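Local atomic coordinates of inorganic pyrophosphatase (Neisseria gonorrhoeae, PDB entry 5TEA), a protein that probably catalyses the magnesium-dependent hydrolysis of inorganic pyrophosphate to two phosphate ions, acting as a homohexamer. Residues 143-146 with 147-151; 171-174 with 175-179; 129-132 with 133-136; 123-126 with 127-130. All blocks are in the same frame, centred on the assembly; numbering follows the deposited sequence.

Contact 1. Residues 143-146 with 147-151; sequences IEFH and FNHYK
Phe147 N and Asn148 N close i to i-4 helical bonds on Ile143 O and Glu144 O, the first running 3.1 Å from Phe147 N to Ile143 O, and His149 N also bonds to His146 O, three residues back. The rings of Phe145 and His149 stack face to face, centroids 4.2 Å apart and planes tilted by 28°, with His149 CD2 lying over the centre of the phenyl ring. Phe59 of a second subunit meets Phe145 edge-to-face, placing this stack at a subunit interface, and Asp152 binds His149 ND1. His146 turns its edge to the face of Phe147 in a T-shaped pair, His146 CD2 standing 3.6 Å above the middle of the Phe147 ring. With Tyr150 these two rings form an aromatic cluster toward the end of the helix, beside the probable pyrophosphate site: Tyr150 is predicted to bind substrate, and Lys61 both bonds to His146 NE2 and makes a cation-pi contact with the tyrosine. Tyr150 CB sits over the imidazole face, 4.1 Å from the centroid of the His146 ring. Because Tyr150 CG stands between its own N and carbonyl carbon (chi1 74°), the phenol ring leads away from His146. On another side of the helix a water accepts from Asn148 ND2 at 2.8 Å and donates to Glu144 OE2, while Trp164 and Val161 bind the remaining oxygens OE1 and OD1.

Contact 2. Residues 171-174 with 175-179; sequences KKVI and KESIE
Ser177 folds its hydroxyl back onto the preceding turn, and OG donates to Val173 O at 2.9 Å. The torsion responsible is chi1 of -50°, which sets OG beside the serine's own backbone N. Ser177 N binds the same carbonyl oxygen, but the two donors arrive from opposite faces of the carbonyl plane, OG standing 35° out of it. Val173 O is therefore gripped twice, and the buried hydroxyl has its acceptor within its own helix.

On a more exposed side, Lys172 and Glu176 run side by side in the same direction. The lysine leaves with CG opposite the backbone N (chi1 180°) and then bends at both chi3 and chi4, curling NZ toward the carboxylate; the resulting salt bridge is long, 3.6 Å from Lys172 NZ to Glu176 OE2. Glu176 is extended beyond CG, and its OE2 also lies against the aliphatic Lys172 CG. Lys175, by contrast, packs its CG against Lys171 O at 3.3 Å and carries NZ away to a salt bridge with Asp22.

Ile174 and Ile178 meet through a branch and a terminus, CG2 of Ile174 lying 4.0 Å from CD1 of Ile178, and both rest on Val21. Val173 and Ile174 also touch Ile115 of strand 110-119. Spaced four residues apart, these pairs are the i to i+4 contacts of an amphipathic alpha-helix, here the C-terminal helix 167-183 packed with its apolar side against the beta-sheet core.

Contact 3. Residues 129-132 with 133-136; sequences YKTL and SDLP
Tyr129 receives Leu135 on one ring face: the methyl CD2 stands over the centre of the phenol, 3.6 Å from the centroid of the Tyr129 ring, in a CH-pi contact only 13° off the ring normal. The two side chains cross at about a right angle, and Asp134 CB lies at the tyrosine ring edge. Next along the chain, the backbone N of Lys130 donates to Asp134 OD2 at 2.9 Å, meeting the anti lone pair of that oxygen. Thr131 N adds a second bond to OD2, arriving 59° out of the carboxylate plane. One carboxylate oxygen thus holds two successive amides, with Asp134 CG turned beside its own backbone N (chi1 -68°). Thr131 OG1 shares a hydrogen bond with Ser133 OG, 3.0 Å apart, and Thr131 O accepts Asp134 N at 3.1 Å. Leu132 O then accepts Leu135 N at 3.0 Å, as well as the side-chain amide of Gln137. Leu132 and Leu135 both lie on Ile140 of helix 137-149. The successive i to i+3 backbone bonds form a short 3-10 turn, tied back to the incoming chain by Asp134 and leading into Pro136 at the N-cap of helix 137-149.

Contact 4. Residues 123-126 with 127-130; sequences RNNG and NAYK
The backbone turns sharply where 123-126 passes into 127-130, with Gly126 and Asn127 both in the left-handed region, so that the chain curls round the side chain of Asn125. Asn125 points its CB toward the following residues, and its amide fills the inside of the bend. Asn125 OD1 accepts the backbone N of Ala128 at 3.1 Å; the N-H is directed almost straight at the oxygen (166°), yet it arrives from well above the amide plane, 65° out of it. Asn127 N lies 2.9 Å from the same OD1. Asn125 CG sits between its own N and carbonyl carbon, the torsion that folds the amide back over the turn.

The other end of this amide lies obliquely beside the Tyr129 ring: ND2 of Asn125 comes within 3.5 Å of CE2 of Tyr129, with amide and ring planes 75° apart. ND2 also donates to Glu86, so both ends of the buried group are engaged and its rotation is probably fixed. Ala128 brings its methyl CB to 3.5 Å from Asn125 O and also places it over one face of the neighbouring phenol, offset toward the rim.

Asn127 turns away, and its OD1 binds the backbone N of Asp122, drawing the two sides of the loop together. Asp122 in turn accepts the backbone N of both Asn124 and Asn125. Asn124 reaches Gln142 of a third subunit and Ala57 of a fourth. Asparagine and aspartate side chains bonded to backbone amides in this way hold together an irregular loop, here the one between strand 110-119 and helix 137-149, at a junction of subunits in the hexamer.

Contacts 4, 3 and 1 follow one another along the chain, from the loop after strand 110-119 into helix 137-149. Contacts 4 and 3 share Tyr129 and Lys130, their centres 10 Å apart, and the same tyrosine meets Asn125 in one and Leu135 in the other. Contact 1 lies at the far end of the helix that contact 3 introduces, with nearest atoms about 6 Å apart. Contact 2, on helix 167-183, stands apart, its centre 24 Å from that of contact 1. Yet contacts 1 and 2 both approach the metal site: the side chains of Tyr150 and Ser177 are about 9 and 8 Å from a bound calcium ion. Contacts 3 and 4 lie away from the metal and the predicted substrate-binding residues of their own chain.

Contact 1. Residues 143-146 with 147-151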
ATOM      1  N   ILE B 143      14.851  17.000   0.845  1.00 16.82           N
ATOM      2  CA  ILE B 143      14.625  17.241   2.263  1.00 17.77           C
ATOM      3  C   ILE B 143      14.731  18.726   2.557  1.00 17.86           C
ATOM      4  O   ILE B 143      13.940  19.284   3.324  1.00 18.99           O
ATOM      5  CB  ILE B 143      15.635  16.440   3.110  1.00 16.36           C
ATOM      6  CG1 ILE B 143      15.459  14.928   2.892  1.00 19.67           C
ATOM      7  CG2 ILE B 143      15.494  16.809   4.588  1.00 17.14           C
ATOM      8  CD1 ILE B 143      16.534  14.098   3.572  1.00 19.75           C
ATOM      9  N   GLU B 144      15.718  19.383   1.950  1.00 15.71           N
ATOM     10  CA  GLU B 144      15.876  20.821   2.129  1.00 20.71           C
ATOM     11  C   GLU B 144      14.645  21.561   1.635  1.00 21.30           C
ATOM     12  O   GLU B 144      14.128  22.454   2.317  1.00 18.23           O
ATOM     13  CB  GLU B 144      17.124  21.307   1.396  1.00 19.43           C
ATOM     14  CG  GLU B 144      17.440  22.785   1.630  1.00 26.95           C
ATOM     15  CD  GLU B 144      18.799  23.184   1.086  1.00 32.56           C
ATOM     16  OE1 GLU B 144      19.727  22.351   1.114  1.00 29.12           O
ATOM     17  OE2 GLU B 144      18.940  24.332   0.621  1.00 34.36           O
ATOM     18  N   PHE B 145      14.155  21.197   0.448  1.00 17.79           N
ATOM     19  CA  PHE B 145      12.973  21.878  -0.075  1.00 21.83           C
ATOM     20  C   PHE B 145      11.781  21.679   0.846  1.00 17.17           C
ATOM     21  O   PHE B 145      11.027  22.630   1.118  1.00 21.68           O
ATOM     22  CB  PHE B 145      12.638  21.390  -1.487  1.00 19.69           C
ATOM     23  CG  PHE B 145      11.472  22.133  -2.116  1.00 21.06           C
ATOM     24  CD1 PHE B 145      10.160  21.786  -1.810  1.00 19.44           C
ATOM     25  CD2 PHE B 145      11.695  23.187  -2.994  1.00 22.48           C
ATOM     26  CE1 PHE B 145       9.098  22.478  -2.362  1.00 20.18           C
ATOM     27  CE2 PHE B 145      10.628  23.883  -3.564  1.00 21.82           C
ATOM     28  CZ  PHE B 145       9.330  23.520  -3.246  1.00 23.39           C
ATOM     29  N   HIS B 146      11.581  20.445   1.312  1.00 15.11           N
ATOM     30  CA  HIS B 146      10.474  20.147   2.209  1.00 19.79           C
ATOM     31  C   HIS B 146      10.481  21.081   3.408  1.00 20.42           C
ATOM     32  O   HIS B 146       9.475  21.727   3.716  1.00 19.00           O
ATOM     33  CB  HIS B 146      10.527  18.682   2.679  1.00 15.58           C
ATOM     34  CG  HIS B 146       9.495  18.362   3.718  1.00 15.80           C
ATOM     35  ND1 HIS B 146       8.181  18.080   3.404  1.00 18.58           N
ATOM     36  CD2 HIS B 146       9.566  18.355   5.069  1.00 16.24           C
ATOM     37  CE1 HIS B 146       7.498  17.876   4.519  1.00 21.75           C
ATOM     38  NE2 HIS B 146       8.314  18.054   5.544  1.00 19.49           N
ATOM     39  N   PHE B 147      11.603  21.147   4.116  1.00 17.19           N
ATOM     40  CA  PHE B 147      11.597  21.909   5.354  1.00 19.85           C
ATOM     41  C   PHE B 147      11.627  23.410   5.119  1.00 18.12           C
ATOM     42  O   PHE B 147      11.231  24.158   6.013  1.00 19.22           O
ATOM     43  CB  PHE B 147      12.762  21.454   6.257  1.00 17.05           C
ATOM     44  CG  PHE B 147      12.465  20.161   6.954  1.00 16.17           C
ATOM     45  CD1 PHE B 147      11.592  20.132   8.035  1.00 21.00           C
ATOM     46  CD2 PHE B 147      12.989  18.957   6.483  1.00 14.17           C
ATOM     47  CE1 PHE B 147      11.251  18.928   8.664  1.00 22.60           C
ATOM     48  CE2 PHE B 147      12.645  17.744   7.105  1.00 16.48           C
ATOM     49  CZ  PHE B 147      11.798  17.735   8.202  1.00 23.09           C
ATOM     50  N   ASN B 148      12.074  23.863   3.942  1.00 16.84           N
ATOM     51  CA  ASN B 148      11.995  25.279   3.591  1.00 17.06           C
ATOM     52  C   ASN B 148      10.576  25.718   3.243  1.00 18.62           C
ATOM     53  O   ASN B 148      10.283  26.920   3.283  1.00 20.15           O
ATOM     54  CB  ASN B 148      12.907  25.582   2.389  1.00 17.15           C
ATOM     55  CG  ASN B 148      14.356  25.794   2.797  1.00 25.73           C
ATOM     56  OD1 ASN B 148      14.635  26.094   3.955  1.00 23.73           O
ATOM     57  ND2 ASN B 148      15.277  25.682   1.837  1.00 18.85           N
ATOM     58  N   HIS B 149       9.687  24.780   2.929  1.00 18.18           N
ATOM     59  CA  HIS B 149       8.390  25.150   2.381  1.00 19.67           C
ATOM     60  C   HIS B 149       7.173  24.521   3.059  1.00 25.79           C
ATOM     61  O   HIS B 149       6.042  24.822   2.650  1.00 21.81           O
ATOM     62  CB  HIS B 149       8.364  24.796   0.889  1.00 20.40           C
ATOM     63  CG  HIS B 149       9.289  25.632   0.064  1.00 24.52           C
ATOM     64  ND1 HIS B 149       8.968  26.911  -0.335  1.00 27.93           N
ATOM     65  CD2 HIS B 149      10.536  25.390  -0.408  1.00 24.92           C
ATOM     66  CE1 HIS B 149       9.970  27.414  -1.038  1.00 29.12           C
ATOM     67  NE2 HIS B 149      10.935  26.512  -1.096  1.00 27.60           N
ATOM     68  N   TYR B 150       7.351  23.673   4.074  1.00 19.56           N
ATOM     69  CA  TYR B 150       6.212  22.866   4.512  1.00 20.50           C
ATOM     70  C   TYR B 150       5.149  23.665   5.257  1.00 22.65           C
ATOM     71  O   TYR B 150       4.022  23.172   5.405  1.00 24.06           O
ATOM     72  CB  TYR B 150       6.678  21.684   5.370  1.00 23.43           C
ATOM     73  CG  TYR B 150       7.128  22.042   6.767  1.00 28.68           C
ATOM     74  CD1 TYR B 150       8.336  22.694   6.985  1.00 28.31           C
ATOM     75  CD2 TYR B 150       6.352  21.705   7.870  1.00 32.55           C
ATOM     76  CE1 TYR B 150       8.757  23.004   8.273  1.00 29.67           C
ATOM     77  CE2 TYR B 150       6.760  22.008   9.153  1.00 40.60           C
ATOM     78  CZ  TYR B 150       7.964  22.656   9.350  1.00 43.19           C
ATOM     79  OH  TYR B 150       8.371  22.961  10.628  1.00 55.74           O
ATOM     80  N   LYS B 151       5.443  24.888   5.680  1.00 24.46           N
ATOM     81  CA  LYS B 151       4.422  25.754   6.252  1.00 27.92           C
ATOM     82  C   LYS B 151       3.938  26.820   5.272  1.00 29.00           C
ATOM     83  O   LYS B 151       3.253  27.761   5.684  1.00 29.27           O
ATOM     84  CB  LYS B 151       4.948  26.411   7.533  1.00 32.95           C
ATOM     85  CG  LYS B 151       5.234  25.420   8.665  1.00 36.80           C
ATOM     86  CD  LYS B 151       5.748  26.144   9.899  1.00 48.31           C
ATOM     87  CE  LYS B 151       5.773  25.242  11.122  1.00 56.50           C
ATOM     88  NZ  LYS B 151       4.421  25.087  11.731  1.00 63.38           N
TER
HETATM   89  O   HOH W   1      17.891  26.563   2.460  1.00 24.62           O

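Contact 2. Residues 171-174 with 175-179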
ATOM      1  N   LYS B 171      27.219  15.889  16.575  1.00 20.92           N
ATOM      2  CA  LYS B 171      27.500  15.475  17.948  1.00 17.65           C
ATOM      3  C   LYS B 171      27.538  16.664  18.895  1.00 21.12           C
ATOM      4  O   LYS B 171      27.103  16.564  20.048  1.00 19.76           O
ATOM      5  CB  LYS B 171      28.824  14.721  18.011  1.00 18.80           C
ATOM      6  CG  LYS B 171      28.753  13.331  17.419  1.00 25.77           C
ATOM      7  CD  LYS B 171      30.128  12.676  17.418  1.00 30.98           C
ATOM      8  CE  LYS B 171      30.147  11.415  16.565  1.00 40.17           C
ATOM      9  NZ  LYS B 171      31.534  10.870  16.447  1.00 42.65           N
ATOM     10  N   LYS B 172      28.097  17.786  18.447  1.00 24.96           N
ATOM     11  CA  LYS B 172      28.144  18.953  19.313  1.00 23.49           C
ATOM     12  C   LYS B 172      26.738  19.434  19.639  1.00 21.73           C
ATOM     13  O   LYS B 172      26.438  19.773  20.790  1.00 24.35           O
ATOM     14  CB  LYS B 172      28.968  20.054  18.652  1.00 26.96           C
ATOM     15  CG  LYS B 172      29.074  21.325  19.479  1.00 39.31           C
ATOM     16  CD  LYS B 172      29.915  22.372  18.770  1.00 57.66           C
ATOM     17  CE  LYS B 172      29.278  22.779  17.448  1.00 72.93           C
ATOM     18  NZ  LYS B 172      27.886  23.299  17.622  1.00 79.53           N
ATOM     19  N   VAL B 173      25.859  19.449  18.636  1.00 20.62           N
ATOM     20  CA  VAL B 173      24.458  19.823  18.851  1.00 23.34           C
ATOM     21  C   VAL B 173      23.802  18.885  19.857  1.00 22.84           C
ATOM     22  O   VAL B 173      23.121  19.328  20.786  1.00 22.99           O
ATOM     23  CB  VAL B 173      23.704  19.832  17.513  1.00 21.94           C
ATOM     24  CG1 VAL B 173      22.184  20.004  17.734  1.00 22.72           C
ATOM     25  CG2 VAL B 173      24.266  20.920  16.600  1.00 23.51           C
ATOM     26  N   ILE B 174      24.013  17.573  19.697  1.00 22.43           N
ATOM     27  CA  ILE B 174      23.443  16.602  20.634  1.00 18.15           C
ATOM     28  C   ILE B 174      23.951  16.861  22.048  1.00 18.33           C
ATOM     29  O   ILE B 174      23.169  16.912  23.004  1.00 26.58           O
ATOM     30  CB  ILE B 174      23.745  15.159  20.178  1.00 18.96           C
ATOM     31  CG1 ILE B 174      23.032  14.856  18.854  1.00 19.01           C
ATOM     32  CG2 ILE B 174      23.290  14.175  21.234  1.00 16.53           C
ATOM     33  CD1 ILE B 174      23.535  13.558  18.145  1.00 16.65           C
ATOM     34  N   LYS B 175      25.270  17.038  22.203  1.00 22.06           N
ATOM     35  CA  LYS B 175      25.827  17.242  23.539  1.00 24.37           C
ATOM     36  C   LYS B 175      25.304  18.527  24.181  1.00 25.38           C
ATOM     37  O   LYS B 175      25.081  18.579  25.398  1.00 25.45           O
ATOM     38  CB  LYS B 175      27.356  17.245  23.473  1.00 23.55           C
ATOM     39  CG  LYS B 175      27.938  15.870  23.184  1.00 28.52           C
ATOM     40  CD  LYS B 175      29.449  15.897  23.201  1.00 38.58           C
ATOM     41  CE  LYS B 175      29.985  14.638  23.839  1.00 40.01           C
ATOM     42  NZ  LYS B 175      31.475  14.618  23.912  1.00 45.63           N
ATOM     43  N   GLU B 176      25.109  19.577  23.385  1.00 28.63           N
ATOM     44  CA  GLU B 176      24.507  20.797  23.918  1.00 30.99           C
ATOM     45  C   GLU B 176      23.081  20.545  24.395  1.00 29.03           C
ATOM     46  O   GLU B 176      22.645  21.110  25.409  1.00 27.23           O
ATOM     47  CB  GLU B 176      24.529  21.898  22.859  1.00 32.08           C
ATOM     48  CG  GLU B 176      25.923  22.462  22.584  1.00 37.93           C
ATOM     49  CD  GLU B 176      25.978  23.308  21.322  1.00 45.91           C
ATOM     50  OE1 GLU B 176      24.965  23.366  20.590  1.00 48.69           O
ATOM     51  OE2 GLU B 176      27.040  23.907  21.057  1.00 51.55           O
ATOM     52  N   SER B 177      22.332  19.718  23.662  1.00 25.51           N
ATOM     53  CA  SER B 177      20.955  19.429  24.039  1.00 26.78           C
ATOM     54  C   SER B 177      20.873  18.494  25.240  1.00 22.94           C
ATOM     55  O   SER B 177      19.915  18.577  26.018  1.00 28.87           O
ATOM     56  CB  SER B 177      20.212  18.840  22.845  1.00 28.46           C
ATOM     57  OG  SER B 177      20.410  19.665  21.716  1.00 33.28           O
ATOM     58  N   ILE B 178      21.865  17.618  25.417  1.00 26.14           N
ATOM     59  CA  ILE B 178      21.933  16.823  26.639  1.00 25.28           C
ATOM     60  C   ILE B 178      22.146  17.725  27.846  1.00 26.95           C
ATOM     61  O   ILE B 178      21.562  17.509  28.915  1.00 36.07           O
ATOM     62  CB  ILE B 178      23.040  15.759  26.518  1.00 24.39           C
ATOM     63  CG1 ILE B 178      22.656  14.723  25.453  1.00 21.05           C
ATOM     64  CG2 ILE B 178      23.363  15.126  27.887  1.00 29.48           C
ATOM     65  CD1 ILE B 178      23.742  13.717  25.160  1.00 23.77           C
ATOM     66  N   GLU B 179      22.986  18.753  27.694  1.00 33.84           N
ATOM     67  CA  GLU B 179      23.250  19.651  28.811  1.00 33.87           C
ATOM     68  C   GLU B 179      21.981  20.383  29.227  1.00 36.87           C
ATOM     69  O   GLU B 179      21.677  20.480  30.422  1.00 40.48           O
ATOM     70  CB  GLU B 179      24.355  20.637  28.438  1.00 38.07           C
TER

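Contact 3. Residues 129-132 with 133-136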
ATOM      1  N   TYR B 129      25.481   4.002   4.264  1.00 20.16           N
ATOM      2  CA  TYR B 129      25.423   5.441   4.518  1.00 22.26           C
ATOM      3  C   TYR B 129      26.075   5.751   5.857  1.00 19.52           C
ATOM      4  O   TYR B 129      25.516   5.445   6.914  1.00 20.03           O
ATOM      5  CB  TYR B 129      23.979   5.927   4.498  1.00 18.90           C
ATOM      6  CG  TYR B 129      23.266   5.602   3.212  1.00 19.77           C
ATOM      7  CD1 TYR B 129      23.872   5.826   1.982  1.00 19.14           C
ATOM      8  CD2 TYR B 129      21.987   5.067   3.229  1.00 21.98           C
ATOM      9  CE1 TYR B 129      23.213   5.528   0.794  1.00 18.77           C
ATOM     10  CE2 TYR B 129      21.322   4.768   2.049  1.00 23.92           C
ATOM     11  CZ  TYR B 129      21.945   4.999   0.837  1.00 23.81           C
ATOM     12  OH  TYR B 129      21.294   4.689  -0.339  1.00 26.61           O
ATOM     13  N   LYS B 130      27.258   6.352   5.809  1.00 18.08           N
ATOM     14  CA  LYS B 130      27.933   6.812   7.011  1.00 18.07           C
ATOM     15  C   LYS B 130      28.095   8.319   7.073  1.00 20.80           C
ATOM     16  O   LYS B 130      28.328   8.848   8.167  1.00 25.10           O
ATOM     17  CB  LYS B 130      29.315   6.143   7.141  1.00 18.18           C
ATOM     18  CG  LYS B 130      29.205   4.626   7.376  1.00 23.45           C
ATOM     19  CD  LYS B 130      30.542   3.930   7.607  1.00 35.28           C
ATOM     20  CE  LYS B 130      30.324   2.442   7.884  1.00 40.02           C
ATOM     21  NZ  LYS B 130      31.611   1.673   7.955  1.00 52.54           N
ATOM     22  N   THR B 131      27.992   9.020   5.944  1.00 19.17           N
ATOM     23  CA  THR B 131      28.075  10.475   5.873  1.00 20.19           C
ATOM     24  C   THR B 131      26.945  10.984   4.996  1.00 19.03           C
ATOM     25  O   THR B 131      26.333  10.223   4.253  1.00 18.37           O
ATOM     26  CB  THR B 131      29.408  10.944   5.275  1.00 24.41           C
ATOM     27  OG1 THR B 131      29.462  10.540   3.901  1.00 23.51           O
ATOM     28  CG2 THR B 131      30.580  10.355   6.029  1.00 21.01           C
ATOM     29  N   LEU B 132      26.698  12.296   5.041  1.00 17.27           N
ATOM     30  CA  LEU B 132      25.671  12.869   4.174  1.00 22.80           C
ATOM     31  C   LEU B 132      26.023  12.691   2.701  1.00 23.64           C
ATOM     32  O   LEU B 132      25.139  12.474   1.866  1.00 23.52           O
ATOM     33  CB  LEU B 132      25.476  14.357   4.488  1.00 25.91           C
ATOM     34  CG  LEU B 132      24.776  14.731   5.801  1.00 24.76           C
ATOM     35  CD1 LEU B 132      24.678  16.232   5.920  1.00 21.79           C
ATOM     36  CD2 LEU B 132      23.406  14.120   5.885  1.00 15.03           C
ATOM     37  N   SER B 133      27.310  12.807   2.363  1.00 17.31           N
ATOM     38  CA  SER B 133      27.746  12.670   0.976  1.00 18.54           C
ATOM     39  C   SER B 133      27.519  11.263   0.432  1.00 18.70           C
ATOM     40  O   SER B 133      27.573  11.069  -0.790  1.00 18.95           O
ATOM     41  CB  SER B 133      29.227  13.031   0.862  1.00 25.74           C
ATOM     42  OG  SER B 133      30.003  11.946   1.344  1.00 40.04           O
ATOM     43  N   ASP B 134      27.301  10.271   1.309  1.00 15.52           N
ATOM     44  CA  ASP B 134      26.982   8.924   0.833  1.00 15.13           C
ATOM     45  C   ASP B 134      25.565   8.848   0.275  1.00 19.30           C
ATOM     46  O   ASP B 134      25.280   7.984  -0.558  1.00 20.42           O
ATOM     47  CB  ASP B 134      27.127   7.898   1.953  1.00 17.59           C
ATOM     48  CG  ASP B 134      28.566   7.699   2.383  1.00 19.22           C
ATOM     49  OD1 ASP B 134      29.482   8.064   1.600  1.00 18.69           O
ATOM     50  OD2 ASP B 134      28.753   7.180   3.497  1.00 17.84           O
ATOM     51  N   LEU B 135      24.674   9.715   0.741  1.00 19.78           N
ATOM     52  CA  LEU B 135      23.302   9.743   0.233  1.00 15.46           C
ATOM     53  C   LEU B 135      23.270  10.367  -1.159  1.00 17.03           C
ATOM     54  O   LEU B 135      24.136  11.171  -1.502  1.00 24.48           O
ATOM     55  CB  LEU B 135      22.412  10.565   1.172  1.00 20.81           C
ATOM     56  CG  LEU B 135      22.264  10.102   2.614  1.00 22.52           C
ATOM     57  CD1 LEU B 135      21.437  11.102   3.418  1.00 24.53           C
ATOM     58  CD2 LEU B 135      21.621   8.732   2.631  1.00 24.89           C
ATOM     59  N   PRO B 136      22.270  10.033  -1.982  1.00 21.11           N
ATOM     60  CA  PRO B 136      22.083  10.799  -3.220  1.00 23.87           C
ATOM     61  C   PRO B 136      21.849  12.260  -2.866  1.00 23.22           C
ATOM     62  O   PRO B 136      21.038  12.585  -1.995  1.00 24.01           O
ATOM     63  CB  PRO B 136      20.847  10.165  -3.880  1.00 21.86           C
ATOM     64  CG  PRO B 136      20.427   9.044  -3.022  1.00 22.73           C
ATOM     65  CD  PRO B 136      21.402   8.850  -1.901  1.00 24.66           C
TER

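Contact 4. Residues 123-126 with 127-130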
ATOM      1  N   ARG B 123      21.025  -4.183   7.251  1.00 18.33           N
ATOM      2  CA  ARG B 123      21.474  -5.269   6.393  1.00 23.97           C
ATOM      3  C   ARG B 123      20.735  -5.300   5.068  1.00 20.06           C
ATOM      4  O   ARG B 123      20.906  -6.253   4.299  1.00 24.93           O
ATOM      5  CB  ARG B 123      21.345  -6.607   7.133  1.00 23.44           C
ATOM      6  CG  ARG B 123      22.154  -6.568   8.434  1.00 20.35           C
ATOM      7  CD  ARG B 123      22.276  -7.886   9.152  1.00 26.82           C
ATOM      8  NE  ARG B 123      22.733  -7.640  10.522  1.00 24.65           N
ATOM      9  CZ  ARG B 123      22.937  -8.585  11.435  1.00 27.49           C
ATOM     10  NH1 ARG B 123      22.736  -9.865  11.138  1.00 26.94           N
ATOM     11  NH2 ARG B 123      23.336  -8.242  12.656  1.00 27.83           N
ATOM     12  N   ASN B 124      19.920  -4.281   4.783  1.00 19.13           N
ATOM     13  CA  ASN B 124      19.343  -4.166   3.450  1.00 18.30           C
ATOM     14  C   ASN B 124      20.276  -3.429   2.493  1.00 25.79           C
ATOM     15  O   ASN B 124      20.455  -3.855   1.348  1.00 20.95           O
ATOM     16  CB  ASN B 124      17.994  -3.447   3.508  1.00 22.65           C
ATOM     17  CG  ASN B 124      17.313  -3.377   2.150  1.00 27.60           C
ATOM     18  OD1 ASN B 124      17.114  -4.395   1.482  1.00 24.67           O
ATOM     19  ND2 ASN B 124      16.960  -2.167   1.730  1.00 29.44           N
ATOM     20  N   ASN B 125      20.866  -2.316   2.920  1.00 26.62           N
ATOM     21  CA  ASN B 125      21.869  -1.660   2.094  1.00 29.81           C
ATOM     22  C   ASN B 125      23.291  -1.933   2.571  1.00 26.36           C
ATOM     23  O   ASN B 125      24.241  -1.412   1.981  1.00 24.82           O
ATOM     24  CB  ASN B 125      21.601  -0.149   2.007  1.00 22.14           C
ATOM     25  CG  ASN B 125      21.728   0.577   3.349  1.00 23.82           C
ATOM     26  OD1 ASN B 125      22.481   0.178   4.226  1.00 23.33           O
ATOM     27  ND2 ASN B 125      20.965   1.643   3.506  1.00 29.98           N
ATOM     28  N   GLY B 126      23.462  -2.760   3.595  1.00 23.30           N
ATOM     29  CA  GLY B 126      24.808  -3.084   4.038  1.00 22.99           C
ATOM     30  C   GLY B 126      25.533  -1.926   4.691  1.00 20.01           C
ATOM     31  O   GLY B 126      26.748  -1.783   4.512  1.00 19.24           O
ATOM     32  N   ASN B 127      24.815  -1.104   5.463  1.00 16.83           N
ATOM     33  CA  ASN B 127      25.384   0.073   6.119  1.00 17.01           C
ATOM     34  C   ASN B 127      26.083   0.981   5.108  1.00 16.80           C
ATOM     35  O   ASN B 127      27.205   1.443   5.319  1.00 17.00           O
ATOM     36  CB  ASN B 127      26.330  -0.348   7.243  1.00 22.34           C
ATOM     37  CG  ASN B 127      25.638  -1.249   8.244  1.00 25.76           C
ATOM     38  OD1 ASN B 127      24.600  -0.883   8.790  1.00 20.89           O
ATOM     39  ND2 ASN B 127      26.183  -2.444   8.460  1.00 30.72           N
ATOM     40  N   ALA B 128      25.394   1.236   3.996  1.00 18.82           N
ATOM     41  CA  ALA B 128      25.971   2.019   2.905  1.00 22.39           C
ATOM     42  C   ALA B 128      26.171   3.490   3.257  1.00 19.77           C
ATOM     43  O   ALA B 128      26.941   4.177   2.577  1.00 22.22           O
ATOM     44  CB  ALA B 128      25.070   1.933   1.668  1.00 17.20           C
ATOM     45  N   TYR B 129      25.481   4.002   4.264  1.00 20.16           N
ATOM     46  CA  TYR B 129      25.423   5.441   4.518  1.00 22.26           C
ATOM     47  C   TYR B 129      26.075   5.751   5.857  1.00 19.52           C
ATOM     48  O   TYR B 129      25.516   5.445   6.914  1.00 20.03           O
ATOM     49  CB  TYR B 129      23.979   5.927   4.498  1.00 18.90           C
ATOM     50  CG  TYR B 129      23.266   5.602   3.212  1.00 19.77           C
ATOM     51  CD1 TYR B 129      23.872   5.826   1.982  1.00 19.14           C
ATOM     52  CD2 TYR B 129      21.987   5.067   3.229  1.00 21.98           C
ATOM     53  CE1 TYR B 129      23.213   5.528   0.794  1.00 18.77           C
ATOM     54  CE2 TYR B 129      21.322   4.768   2.049  1.00 23.92           C
ATOM     55  CZ  TYR B 129      21.945   4.999   0.837  1.00 23.81           C
ATOM     56  OH  TYR B 129      21.294   4.689  -0.339  1.00 26.61           O
ATOM     57  N   LYS B 130      27.258   6.352   5.809  1.00 18.08           N
ATOM     58  CA  LYS B 130      27.933   6.812   7.011  1.00 18.07           C
ATOM     59  C   LYS B 130      28.095   8.319   7.073  1.00 20.80           C
ATOM     60  O   LYS B 130      28.328   8.848   8.167  1.00 25.10           O
ATOM     61  CB  LYS B 130      29.315   6.143   7.141  1.00 18.18           C
ATOM     62  CG  LYS B 130      29.205   4.626   7.376  1.00 23.45           C
ATOM     63  CD  LYS B 130      30.542   3.930   7.607  1.00 35.28           C
ATOM     64  CE  LYS B 130      30.324   2.442   7.884  1.00 40.02           C
ATOM     65  NZ  LYS B 130      31.611   1.673   7.955  1.00 52.54           N
TER